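Local coordinates for putative exported protein (Bacteroides fragilis, PDB 4RAA), which is of unknown function but folds as a six-bladed beta-propeller and is probably exported from the bacterial cytoplasm, at residues A102-A107 / R125-S130; Q187-Y190 / N195-A198; D231-T236 / S242-D247; L300-L305 / I354-R359. All coordinates share one frame; numbering follows the deposited sequence.

In the fold
The four contacts are spread round one propeller, and no two share a strand or helix. Contact 2, its centre about 10 Å from the centre of the chain, is the innermost and the one with backbone hydrogen bonds across it, as befits paired strands. Contacts 1 and 4, on opposite sides of that centre, are buried, with small apolar touches between elements that do not pair: 100-105 with the chain leaving 121-126, and a loop with strand 354-360. Contact 1 alone adds a phosphate and reaches the second subunit. Contact 3, farthest out with its centre about 24 Å from that of the chain, is partly buried and packs a short helix against the turn into the next, mixing polar and apolar atoms.

Contact 1. Residues A102-A107 / R125-S130; sequences AAIDIA and RRLPFS. With PO4 (phosphate ion), chain B.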
loop_
_atom_site.group_PDB
_atom_site.type_symbol
_atom_site.label_atom_id
_atom_site.label_comp_id
_atom_site.label_asym_id
_atom_site.label_seq_id
_atom_site.Cartn_x
_atom_site.Cartn_y
_atom_site.Cartn_z
ATOM N N ALA A 102 3.175 5.636 -11.273
ATOM C CA ALA A 102 3.510 5.653 -9.851
ATOM C C ALA A 102 4.520 6.752 -9.567
ATOM O O ALA A 102 5.667 6.644 -10.004
ATOM C CB ALA A 102 4.082 4.302 -9.441
ATOM N N ALA A 103 4.096 7.795 -8.851
ATOM C CA ALA A 103 4.970 8.907 -8.468
ATOM C C ALA A 103 5.407 8.748 -7.000
ATOM O O ALA A 103 4.594 8.357 -6.143
ATOM C CB ALA A 103 4.252 10.223 -8.669
ATOM N N ILE A 104 6.682 9.069 -6.731
ATOM C CA ILE A 104 7.316 8.970 -5.406
ATOM C C ILE A 104 7.412 10.347 -4.737
ATOM O O ILE A 104 8.160 11.211 -5.199
ATOM C CB ILE A 104 8.740 8.358 -5.502
ATOM C CG1 ILE A 104 8.670 6.938 -6.083
ATOM C CG2 ILE A 104 9.434 8.335 -4.127
ATOM C CD1 ILE A 104 10.013 6.311 -6.382
ATOM N N ASP A 105 6.690 10.505 -3.626
ATOM C CA ASP A 105 6.685 11.720 -2.820
ATOM C C ASP A 105 7.644 11.515 -1.636
ATOM O O ASP A 105 7.289 10.836 -0.665
ATOM C CB ASP A 105 5.249 12.013 -2.342
ATOM C CG ASP A 105 5.110 13.341 -1.593
ATOM O OD1 ASP A 105 6.088 14.105 -1.447
ATOM O OD2 ASP A 105 3.983 13.639 -1.154
ATOM N N ILE A 106 8.856 12.085 -1.735
ATOM C CA ILE A 106 9.874 12.018 -0.650
ATOM C C ILE A 106 9.571 12.892 0.583
ATOM O O ILE A 106 10.173 12.694 1.635
ATOM C CB ILE A 106 11.327 12.303 -1.129
ATOM C CG1 ILE A 106 11.484 13.708 -1.782
ATOM C CG2 ILE A 106 11.776 11.199 -2.062
ATOM C CD1 ILE A 106 12.923 14.146 -2.022
ATOM N N ALA A 107 8.659 13.848 0.450
ATOM C CA ALA A 107 8.284 14.714 1.559
ATOM C C ALA A 107 7.363 13.988 2.528
ATOM O O ALA A 107 7.548 14.094 3.739
ATOM C CB ALA A 107 7.617 15.984 1.048
ATOM N N ARG A 125 0.439 4.119 -1.245
ATOM C CA ARG A 125 1.120 3.269 -0.263
ATOM C C ARG A 125 2.307 4.016 0.310
ATOM O O ARG A 125 2.763 4.988 -0.285
ATOM C CB ARG A 125 1.656 2.017 -0.934
ATOM C CG ARG A 125 0.607 1.150 -1.577
ATOM C CD ARG A 125 1.264 -0.090 -2.167
ATOM N NE ARG A 125 1.935 -0.899 -1.150
ATOM C CZ ARG A 125 2.822 -1.860 -1.384
ATOM N NH1 ARG A 125 3.204 -2.173 -2.624
ATOM N NH2 ARG A 125 3.365 -2.508 -0.355
ATOM N N ARG A 126 2.828 3.538 1.437
ATOM C CA ARG A 126 4.014 4.145 2.042
ATOM C C ARG A 126 5.259 3.582 1.391
ATOM O O ARG A 126 5.277 2.415 0.978
ATOM C CB ARG A 126 4.092 3.875 3.538
ATOM C CG ARG A 126 2.968 4.515 4.306
ATOM C CD ARG A 126 3.021 4.142 5.767
ATOM N NE ARG A 126 2.867 2.706 5.997
ATOM C CZ ARG A 126 2.870 2.125 7.197
ATOM N NH1 ARG A 126 3.008 2.847 8.315
ATOM N NH2 ARG A 126 2.723 0.797 7.283
ATOM N N LEU A 127 6.296 4.420 1.309
ATOM C CA LEU A 127 7.585 3.996 0.807
ATOM C C LEU A 127 8.089 2.958 1.782
ATOM O O LEU A 127 7.952 3.150 2.987
ATOM C CB LEU A 127 8.611 5.128 0.784
ATOM C CG LEU A 127 8.473 6.328 -0.148
ATOM C CD1 LEU A 127 9.610 7.290 0.159
ATOM C CD2 LEU A 127 8.485 5.936 -1.623
ATOM N N PRO A 128 8.655 1.857 1.270
ATOM C CA PRO A 128 9.161 0.812 2.161
ATOM C C PRO A 128 10.420 1.193 2.979
ATOM O O PRO A 128 10.694 0.568 4.014
ATOM C CB PRO A 128 9.468 -0.331 1.191
ATOM C CG PRO A 128 9.795 0.354 -0.097
ATOM C CD PRO A 128 8.935 1.561 -0.151
ATOM N N PHE A 129 11.158 2.199 2.505
ATOM C CA PHE A 129 12.416 2.661 3.113
ATOM C C PHE A 129 12.816 4.013 2.503
ATOM O O PHE A 129 12.110 4.515 1.628
ATOM C CB PHE A 129 13.517 1.593 2.895
ATOM C CG PHE A 129 13.470 0.926 1.537
ATOM C CD1 PHE A 129 13.856 1.612 0.381
ATOM C CD2 PHE A 129 13.049 -0.403 1.414
ATOM C CE1 PHE A 129 13.809 1.003 -0.869
ATOM C CE2 PHE A 129 13.011 -1.029 0.163
ATOM C CZ PHE A 129 13.382 -0.315 -0.982
ATOM N N SER A 130 13.932 4.593 2.945
ATOM C CA SER A 130 14.408 5.874 2.384
ATOM C C SER A 130 14.900 5.666 0.942
ATOM O O SER A 130 15.879 4.949 0.709
ATOM C CB SER A 130 15.514 6.484 3.235
ATOM O OG SER A 130 15.942 7.727 2.695
HETATM P P PO4 B . 2.506 -0.431 2.686
HETATM O O1 PO4 B . 3.774 0.378 2.543
HETATM O O2 PO4 B . 2.065 -0.462 4.136
HETATM O O3 PO4 B . 1.400 0.175 1.856
HETATM O O4 PO4 B . 2.784 -1.825 2.175
#
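I104 and L127 touch methyl to methyl, CG2 of I104 lying 3.6 Å from CD2 of L127, and their side chains cross at about a right angle. CG1 of I104 sits beside its own backbone N (chi1 -61°), which turns CG2 to the carbonyl side, where L127 meets it. The other methyl of L127, CD1, comes within 4.3 Å of D105 O. Strands 100-105 and 121-126 belong to one propeller blade with strand 110-115 between them, so L127 reaches across that middle strand, resting on V111 as it goes, and W144 of the next blade packs against both I104 and L127.

D105 is held by polar bonds instead. Its OD1 takes A107 N at 3.2 Å from above the carboxylate plane, an Asx turn, and also receives L88 N.

Just before L127 in the chain, the chemistry changes. The bend of R125 at chi3 (61°) presents the edge of its guanidinium to the phosphate: NE gives a bond to O3 at 3.2 Å, and NH2 a nearly straight one to O4 at 2.7 Å. R126, also bent at chi3, adds a weak bond from NH2 to phosphate O2 at 3.5 Å. Its NH1 forms a salt bridge with D167 of the second subunit, whose R125 NE and R126 N are hydrogen-bonded to the same ion. The phosphate, probably from the crystallisation liquor, would thus balance arginine charge gathered from both chains, whereas the I104-L127 touch relies on apolar packing alone.

Contact 2. Residues Q187-Y190 / N195-A198; sequences QMIY and NVFA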
loop_
_atom_site.group_PDB
_atom_site.type_symbol
_atom_site.label_atom_id
_atom_site.label_comp_id
_atom_site.label_asym_id
_atom_site.label_seq_id
_atom_site.Cartn_x
_atom_site.Cartn_y
_atom_site.Cartn_z
ATOM N N GLN A 187 18.053 11.101 -10.222
ATOM C CA GLN A 187 17.614 9.947 -11.030
ATOM C C GLN A 187 18.899 9.285 -11.591
ATOM O O GLN A 187 19.539 9.835 -12.490
ATOM C CB GLN A 187 16.687 10.442 -12.162
ATOM C CG GLN A 187 16.004 9.384 -13.024
ATOM C CD GLN A 187 14.822 8.716 -12.358
ATOM O OE1 GLN A 187 14.165 9.298 -11.493
ATOM N NE2 GLN A 187 14.526 7.485 -12.784
HETATM N N MSE A 188 19.255 8.109 -11.076
HETATM C CA MSE A 188 20.484 7.363 -11.485
HETATM C C MSE A 188 20.164 5.933 -11.881
HETATM O O MSE A 188 20.976 5.012 -11.718
HETATM C CB MSE A 188 21.588 7.513 -10.422
HETATM C CG MSE A 188 21.547 6.625 -9.160
HETATM SE SE MSE A 188 19.838 6.735 -8.201
HETATM C CE MSE A 188 20.188 8.381 -7.189
ATOM N N ILE A 189 18.964 5.764 -12.435
ATOM C CA ILE A 189 18.452 4.493 -12.922
ATOM C C ILE A 189 17.676 4.827 -14.194
ATOM O O ILE A 189 16.898 5.806 -14.197
ATOM C CB ILE A 189 17.468 3.833 -11.934
ATOM C CG1 ILE A 189 17.969 3.901 -10.489
ATOM C CG2 ILE A 189 17.229 2.378 -12.324
ATOM C CD1 ILE A 189 17.011 3.277 -9.495
ATOM N N TYR A 190 17.885 4.036 -15.253
ATOM C CA TYR A 190 17.183 4.231 -16.533
ATOM C C TYR A 190 17.020 2.940 -17.341
ATOM O O TYR A 190 17.640 1.903 -17.034
ATOM C CB TYR A 190 17.872 5.322 -17.377
ATOM C CG TYR A 190 19.290 5.026 -17.831
ATOM C CD1 TYR A 190 19.528 4.201 -18.933
ATOM C CD2 TYR A 190 20.404 5.613 -17.194
ATOM C CE1 TYR A 190 20.813 3.924 -19.371
ATOM C CE2 TYR A 190 21.706 5.346 -17.634
ATOM C CZ TYR A 190 21.897 4.497 -18.731
ATOM O OH TYR A 190 23.144 4.193 -19.212
ATOM N N ASN A 195 15.861 -3.599 -20.748
ATOM C CA ASN A 195 16.919 -3.610 -19.730
ATOM C C ASN A 195 16.996 -2.326 -18.908
ATOM O O ASN A 195 16.834 -1.218 -19.435
ATOM C CB ASN A 195 18.293 -3.878 -20.359
ATOM C CG ASN A 195 18.421 -5.284 -20.902
ATOM O OD1 ASN A 195 18.669 -5.470 -22.089
ATOM N ND2 ASN A 195 18.229 -6.291 -20.041
ATOM N N VAL A 196 17.271 -2.514 -17.617
ATOM C CA VAL A 196 17.382 -1.446 -16.645
ATOM C C VAL A 196 18.860 -1.316 -16.275
ATOM O O VAL A 196 19.528 -2.304 -15.999
ATOM C CB VAL A 196 16.529 -1.739 -15.399
ATOM C CG1 VAL A 196 16.437 -0.500 -14.510
ATOM C CG2 VAL A 196 15.132 -2.185 -15.820
ATOM N N PHE A 197 19.350 -0.083 -16.276
ATOM C CA PHE A 197 20.741 0.222 -15.967
ATOM C C PHE A 197 20.812 1.148 -14.768
ATOM O O PHE A 197 19.846 1.849 -14.473
ATOM C CB PHE A 197 21.409 0.847 -17.183
ATOM C CG PHE A 197 21.433 -0.058 -18.374
ATOM C CD1 PHE A 197 20.312 -0.178 -19.194
ATOM C CD2 PHE A 197 22.567 -0.807 -18.674
ATOM C CE1 PHE A 197 20.320 -1.031 -20.292
ATOM C CE2 PHE A 197 22.583 -1.664 -19.773
ATOM C CZ PHE A 197 21.459 -1.775 -20.584
ATOM N N ALA A 198 21.951 1.134 -14.080
ATOM C CA ALA A 198 22.162 1.954 -12.876
ATOM C C ALA A 198 23.629 2.352 -12.703
ATOM O O ALA A 198 24.516 1.708 -13.278
ATOM C CB ALA A 198 21.652 1.216 -11.641
#
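Y190 and F197 form the hydrogen-bonded pair, and I189 and A198 the non-hydrogen-bonded pair, of an antiparallel beta hairpin whose strands, 189-192 and 195-200, sit side by side in one propeller blade. Y190 N donates to F197 O at 3.0 Å, and F197 N returns the bond to Y190 O at 2.7 Å, almost in line with the C=O.

The Y190 and F197 side chains share a face of the sheet. With CG of Y190 set between its backbone N and carbonyl carbon (chi1 64°), the phenol swings across to the partner strand and lays a ring face over CB of F197. That CB is 4.2 Å from the ring centroid, a CH-pi contact, and 3.8 Å from CE1 of Y190. The two rings are near parallel, their planes at 23°, but are slid so far apart that they barely overlap. I206 of strand 203-210 touches both, and the Y190 hydroxyl is hydrogen-bonded to E261.

On the other face I189, V196 and A198 are buried. CG2 of I189 meets CG1 of V196 at 3.7 Å, a diagonal touch, V196 lying two residues before A198, the partner of I189. The neighbouring blade covers this side: L143 lies against I189 and V196, and F159 against I189 and A198.

Ahead of the first strand, the Q187 side chain reaches forward along its own segment. Its OE1 is bonded to S91 OG, and its NE2 donates to I189 O at 3.2 Å, tilted 22° from that carbonyl's plane.

Contact 3. Residues D231-T236 / S242-D247; sequences DFLNKT and SNYLYD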
loop_
_atom_site.group_PDB
_atom_site.type_symbol
_atom_site.label_atom_id
_atom_site.label_comp_id
_atom_site.label_asym_id
_atom_site.label_seq_id
_atom_site.Cartn_x
_atom_site.Cartn_y
_atom_site.Cartn_z
ATOM N N ASP A 231 39.700 7.449 0.002
ATOM C CA ASP A 231 40.447 8.216 1.017
ATOM C C ASP A 231 40.162 9.711 0.969
ATOM O O ASP A 231 40.027 10.347 2.024
ATOM C CB ASP A 231 41.967 7.979 0.897
ATOM C CG ASP A 231 42.373 6.557 1.258
ATOM O OD1 ASP A 231 41.487 5.718 1.520
ATOM O OD2 ASP A 231 43.584 6.269 1.287
ATOM N N PHE A 232 40.098 10.270 -0.241
ATOM C CA PHE A 232 39.764 11.690 -0.420
ATOM C C PHE A 232 38.376 12.014 0.150
ATOM O O PHE A 232 38.208 13.062 0.786
ATOM C CB PHE A 232 39.823 12.093 -1.893
ATOM C CG PHE A 232 39.504 13.542 -2.134
ATOM C CD1 PHE A 232 38.181 13.957 -2.344
ATOM C CD2 PHE A 232 40.519 14.500 -2.127
ATOM C CE1 PHE A 232 37.879 15.293 -2.555
ATOM C CE2 PHE A 232 40.228 15.839 -2.349
ATOM C CZ PHE A 232 38.905 16.238 -2.562
ATOM N N LEU A 233 37.404 11.122 -0.095
ATOM C CA LEU A 233 36.028 11.272 0.407
ATOM C C LEU A 233 35.966 11.240 1.936
ATOM O O LEU A 233 35.421 12.161 2.548
ATOM C CB LEU A 233 35.090 10.206 -0.187
ATOM C CG LEU A 233 34.779 10.288 -1.687
ATOM C CD1 LEU A 233 34.100 9.023 -2.173
ATOM C CD2 LEU A 233 33.923 11.503 -2.016
ATOM N N ASN A 234 36.539 10.203 2.543
ATOM C CA ASN A 234 36.567 10.077 4.024
ATOM C C ASN A 234 37.287 11.212 4.774
ATOM O O ASN A 234 36.844 11.597 5.859
ATOM C CB ASN A 234 37.159 8.727 4.450
ATOM C CG ASN A 234 36.226 7.571 4.175
ATOM O OD1 ASN A 234 35.039 7.626 4.503
ATOM N ND2 ASN A 234 36.760 6.499 3.603
ATOM N N LYS A 235 38.376 11.729 4.201
ATOM C CA LYS A 235 39.131 12.838 4.809
ATOM C C LYS A 235 38.315 14.139 4.773
ATOM O O LYS A 235 38.179 14.813 5.797
ATOM C CB LYS A 235 40.514 13.013 4.136
ATOM C CG LYS A 235 41.352 14.230 4.564
ATOM C CD LYS A 235 41.551 14.348 6.077
ATOM C CE LYS A 235 42.172 15.673 6.508
ATOM N NZ LYS A 235 43.587 15.805 6.079
ATOM N N THR A 236 37.759 14.466 3.604
ATOM C CA THR A 236 36.937 15.678 3.419
ATOM C C THR A 236 35.494 15.583 3.963
ATOM O O THR A 236 34.769 16.575 3.923
ATOM C CB THR A 236 36.893 16.097 1.932
ATOM O OG1 THR A 236 36.364 15.027 1.138
ATOM C CG2 THR A 236 38.291 16.444 1.442
ATOM N N SER A 242 30.373 15.036 7.707
ATOM C CA SER A 242 30.351 16.403 7.128
ATOM C C SER A 242 30.175 16.435 5.613
ATOM O O SER A 242 30.455 15.446 4.927
ATOM C CB SER A 242 31.646 17.130 7.472
ATOM O OG SER A 242 31.824 17.161 8.869
ATOM N N ASN A 243 29.746 17.593 5.105
ATOM C CA ASN A 243 29.519 17.781 3.673
ATOM C C ASN A 243 30.824 18.051 2.909
ATOM O O ASN A 243 31.355 19.155 2.915
ATOM C CB ASN A 243 28.495 18.894 3.401
ATOM C CG ASN A 243 27.968 18.897 1.958
ATOM O OD1 ASN A 243 28.324 18.055 1.122
ATOM N ND2 ASN A 243 27.096 19.854 1.665
ATOM N N TYR A 244 31.330 16.993 2.291
ATOM C CA TYR A 244 32.502 17.002 1.388
ATOM C C TYR A 244 32.338 17.771 0.075
ATOM O O TYR A 244 33.343 18.099 -0.553
ATOM C CB TYR A 244 32.880 15.554 1.001
ATOM C CG TYR A 244 31.757 14.773 0.319
ATOM C CD1 TYR A 244 31.568 14.831 -1.075
ATOM C CD2 TYR A 244 30.864 13.986 1.074
ATOM C CE1 TYR A 244 30.526 14.132 -1.688
ATOM C CE2 TYR A 244 29.827 13.284 0.465
ATOM C CZ TYR A 244 29.664 13.352 -0.908
ATOM O OH TYR A 244 28.642 12.645 -1.496
ATOM N N LEU A 245 31.095 17.986 -0.366
ATOM C CA LEU A 245 30.781 18.656 -1.648
ATOM C C LEU A 245 31.571 19.936 -1.949
ATOM O O LEU A 245 31.909 20.174 -3.107
ATOM C CB LEU A 245 29.275 18.945 -1.754
ATOM C CG LEU A 245 28.717 19.559 -3.049
ATOM C CD1 LEU A 245 28.986 18.651 -4.248
ATOM C CD2 LEU A 245 27.223 19.824 -2.893
ATOM N N TYR A 246 31.856 20.744 -0.924
ATOM C CA TYR A 246 32.642 21.984 -1.112
ATOM C C TYR A 246 34.068 21.636 -1.470
ATOM O O TYR A 246 34.579 22.164 -2.452
ATOM C CB TYR A 246 32.638 22.932 0.105
ATOM C CG TYR A 246 33.553 24.157 -0.089
ATOM C CD1 TYR A 246 33.182 25.226 -0.933
ATOM C CD2 TYR A 246 34.806 24.237 0.552
ATOM C CE1 TYR A 246 34.019 26.325 -1.120
ATOM C CE2 TYR A 246 35.648 25.336 0.372
ATOM C CZ TYR A 246 35.250 26.371 -0.462
ATOM O OH TYR A 246 36.074 27.456 -0.630
ATOM N N ASP A 247 34.700 20.783 -0.661
ATOM C CA ASP A 247 36.083 20.346 -0.917
ATOM C C ASP A 247 36.231 19.596 -2.237
ATOM O O ASP A 247 37.249 19.738 -2.918
ATOM C CB ASP A 247 36.633 19.486 0.234
ATOM C CG ASP A 247 37.011 20.294 1.469
ATOM O OD1 ASP A 247 37.208 21.526 1.393
ATOM O OD2 ASP A 247 37.159 19.668 2.537
#
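T236 of segment 231-236 takes most of what segment 242-247 brings to it, chiefly from Y244 and D247. The approach starts at S242, which points toward the helix and is held through its hydroxyl to N238 OD1 and through its carbonyl to S237 OG. N243 turns away; its OD1 accepts L245 N at 3.1 Å, a capping bond received from above the amide plane.

Y244 comes next. Its CA lies 3.4 Å from T236 O, a CA-H...O contact, and its CB 3.5 Å from T236 OG1. The ring then leads off, with CG lodged between backbone N and carbonyl carbon (chi1 58°), and one face receives CD2 of L233 near the rim, 4.2 Å from CD1 of Y244. The hydroxyl bonds to Y181 O, and the ring of F177 meets that of Y244 nearly at right angles.

One turn on, D247 runs past T236 in the opposite sense, its OD2 3.6 Å from CG2 of T236. The carbonyl O of D247 lies in the plane of the F232 ring, 3.9 Å from CZ. T236 OG1 is held by F232 O at 2.7 Å, and T236 N reaches that oxygen from the other face of the carbonyl.

A short helix packed on the turn leading into the next makes up the helical connection between strands 213-222 and 254-261, in successive blades of the propeller.

Contact 4. Residues L300-L305 / I354-R359; sequences LKVGEL and ILLFVR
L356 carries this contact from the strand side: its CD2 methyl lies 4.2 Å from CD1 of L305 and 4.4 Å from CG1 of V302. One branch of one leucine therefore meets two residues of the loop that follows helix 293-299. CG of L356 stands roughly anti to the backbone N (chi1 163°), and the further bend at chi2 (52°) brings CD2, and not CD1, up to both V302 and L305. L300 and V358 also point across and come nearest each other, CD1 of L300 4.8 Å from CG2 of V358, too far for close packing. All five residues are buried, and L340 of helix 338-345 also lies against V302, as A319 does against L305. The backbones stay well apart, with CA of V302 8.7 Å from CA of L356, and no hydrogen bond crosses.

Strand 354-360, almost at the C-terminus, runs antiparallel between strand 25-31, near the N-terminus, and strand 316-321. Early and late strands joined in one sheet are consistent with the velcro closure known from many propellers. The loop packs on one face of this probable closing blade.

Away from L356 the polar residues take over. K301, with positive phi, follows helix 293-299 in a Schellman motif and is partly exposed, as is E304 beyond the turn at G303. E304 N makes a weak bond back to V302 O at 2.8 Å, and E304 OE1 a weak one to S325 OG. At the far end of the strand, partly exposed R359 directs its NE to E26 in a salt bridge.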
loop_
_atom_site.group_PDB
_atom_site.type_symbol
_atom_site.label_atom_id
_atom_site.label_comp_id
_atom_site.label_asym_id
_atom_site.label_seq_id
_atom_site.Cartn_x
_atom_site.Cartn_y
_atom_site.Cartn_z
ATOM N N LEU A 300 26.001 25.264 -31.129
ATOM C CA LEU A 300 24.632 24.922 -31.583
ATOM C C LEU A 300 23.691 26.136 -31.712
ATOM O O LEU A 300 22.552 25.972 -32.156
ATOM C CB LEU A 300 23.997 23.890 -30.643
ATOM C CG LEU A 300 24.762 22.583 -30.437
ATOM C CD1 LEU A 300 24.063 21.742 -29.385
ATOM C CD2 LEU A 300 24.896 21.821 -31.745
ATOM N N LYS A 301 24.164 27.329 -31.323
ATOM C CA LYS A 301 23.413 28.596 -31.399
ATOM C C LYS A 301 22.124 28.564 -30.566
ATOM O O LYS A 301 21.034 28.843 -31.085
ATOM C CB LYS A 301 23.151 29.007 -32.868
ATOM C CG LYS A 301 24.403 29.303 -33.683
ATOM C CD LYS A 301 24.034 29.818 -35.071
ATOM C CE LYS A 301 25.212 30.467 -35.786
ATOM N NZ LYS A 301 26.312 29.504 -36.063
ATOM N N VAL A 302 22.276 28.218 -29.276
ATOM C CA VAL A 302 21.153 28.124 -28.297
ATOM C C VAL A 302 21.328 28.936 -26.988
ATOM O O VAL A 302 20.603 28.693 -26.018
ATOM C CB VAL A 302 20.790 26.644 -27.980
ATOM C CG1 VAL A 302 20.510 25.876 -29.265
ATOM C CG2 VAL A 302 21.883 25.947 -27.176
ATOM N N GLY A 303 22.291 29.867 -26.952
ATOM C CA GLY A 303 22.485 30.784 -25.815
ATOM C C GLY A 303 22.939 30.241 -24.469
ATOM O O GLY A 303 24.084 30.463 -24.076
ATOM N N GLU A 304 22.006 29.600 -23.752
ATOM C CA GLU A 304 22.216 28.976 -22.427
ATOM C C GLU A 304 21.743 27.547 -22.435
ATOM O O GLU A 304 20.677 27.259 -22.965
ATOM C CB GLU A 304 21.388 29.629 -21.322
ATOM C CG GLU A 304 21.999 30.810 -20.597
ATOM C CD GLU A 304 21.153 31.238 -19.394
ATOM O OE1 GLU A 304 19.980 30.790 -19.251
ATOM O OE2 GLU A 304 21.655 32.047 -18.585
ATOM N N LEU A 305 22.497 26.679 -21.774
ATOM C CA LEU A 305 22.142 25.270 -21.632
ATOM C C LEU A 305 22.557 24.917 -20.197
ATOM O O LEU A 305 23.651 24.422 -19.949
ATOM C CB LEU A 305 22.832 24.456 -22.731
ATOM C CG LEU A 305 22.082 23.203 -23.176
ATOM C CD1 LEU A 305 22.763 22.629 -24.405
ATOM C CD2 LEU A 305 21.983 22.168 -22.066
ATOM N N ILE A 354 11.304 26.460 -23.770
ATOM C CA ILE A 354 11.348 25.896 -25.121
ATOM C C ILE A 354 12.305 24.707 -24.986
ATOM O O ILE A 354 13.476 24.891 -24.616
ATOM C CB ILE A 354 11.884 26.878 -26.192
ATOM C CG1 ILE A 354 10.946 28.092 -26.306
ATOM C CG2 ILE A 354 12.055 26.151 -27.538
ATOM C CD1 ILE A 354 11.393 29.166 -27.281
ATOM N N LEU A 355 11.813 23.505 -25.284
ATOM C CA LEU A 355 12.640 22.291 -25.201
ATOM C C LEU A 355 13.514 22.132 -26.437
ATOM O O LEU A 355 13.069 22.375 -27.556
ATOM C CB LEU A 355 11.788 21.025 -25.047
ATOM C CG LEU A 355 10.808 20.989 -23.882
ATOM C CD1 LEU A 355 10.109 19.639 -23.857
ATOM C CD2 LEU A 355 11.498 21.275 -22.552
ATOM N N LEU A 356 14.760 21.738 -26.193
ATOM C CA LEU A 356 15.735 21.403 -27.214
ATOM C C LEU A 356 15.764 19.882 -27.264
ATOM O O LEU A 356 16.048 19.235 -26.252
ATOM C CB LEU A 356 17.132 21.930 -26.854
ATOM C CG LEU A 356 18.358 21.356 -27.582
ATOM C CD1 LEU A 356 18.231 21.405 -29.099
ATOM C CD2 LEU A 356 19.610 22.086 -27.126
ATOM N N PHE A 357 15.451 19.334 -28.433
ATOM C CA PHE A 357 15.566 17.908 -28.708
ATOM C C PHE A 357 16.827 17.784 -29.555
ATOM O O PHE A 357 16.902 18.399 -30.628
ATOM C CB PHE A 357 14.339 17.385 -29.437
ATOM C CG PHE A 357 13.116 17.331 -28.573
ATOM C CD1 PHE A 357 12.310 18.453 -28.425
ATOM C CD2 PHE A 357 12.768 16.165 -27.893
ATOM C CE1 PHE A 357 11.177 18.409 -27.619
ATOM C CE2 PHE A 357 11.632 16.122 -27.094
ATOM C CZ PHE A 357 10.838 17.242 -26.954
ATOM N N VAL A 358 17.808 17.017 -29.065
ATOM C CA VAL A 358 19.112 16.841 -29.732
ATOM C C VAL A 358 19.635 15.409 -29.621
ATOM O O VAL A 358 19.459 14.762 -28.597
ATOM C CB VAL A 358 20.155 17.848 -29.161
ATOM C CG1 VAL A 358 20.343 17.690 -27.653
ATOM C CG2 VAL A 358 21.495 17.744 -29.877
ATOM N N ARG A 359 20.270 14.926 -30.685
ATOM C CA ARG A 359 20.881 13.585 -30.718
ATOM C C ARG A 359 21.955 13.514 -31.797
ATOM O O ARG A 359 22.093 14.437 -32.600
ATOM C CB ARG A 359 19.826 12.498 -30.964
ATOM C CG ARG A 359 19.089 12.605 -32.294
ATOM C CD ARG A 359 18.004 11.548 -32.466
ATOM N NE ARG A 359 17.355 11.653 -33.780
ATOM C CZ ARG A 359 16.395 10.850 -34.249
ATOM N NH1 ARG A 359 15.914 9.833 -33.522
ATOM N NH2 ARG A 359 15.900 11.069 -35.472
#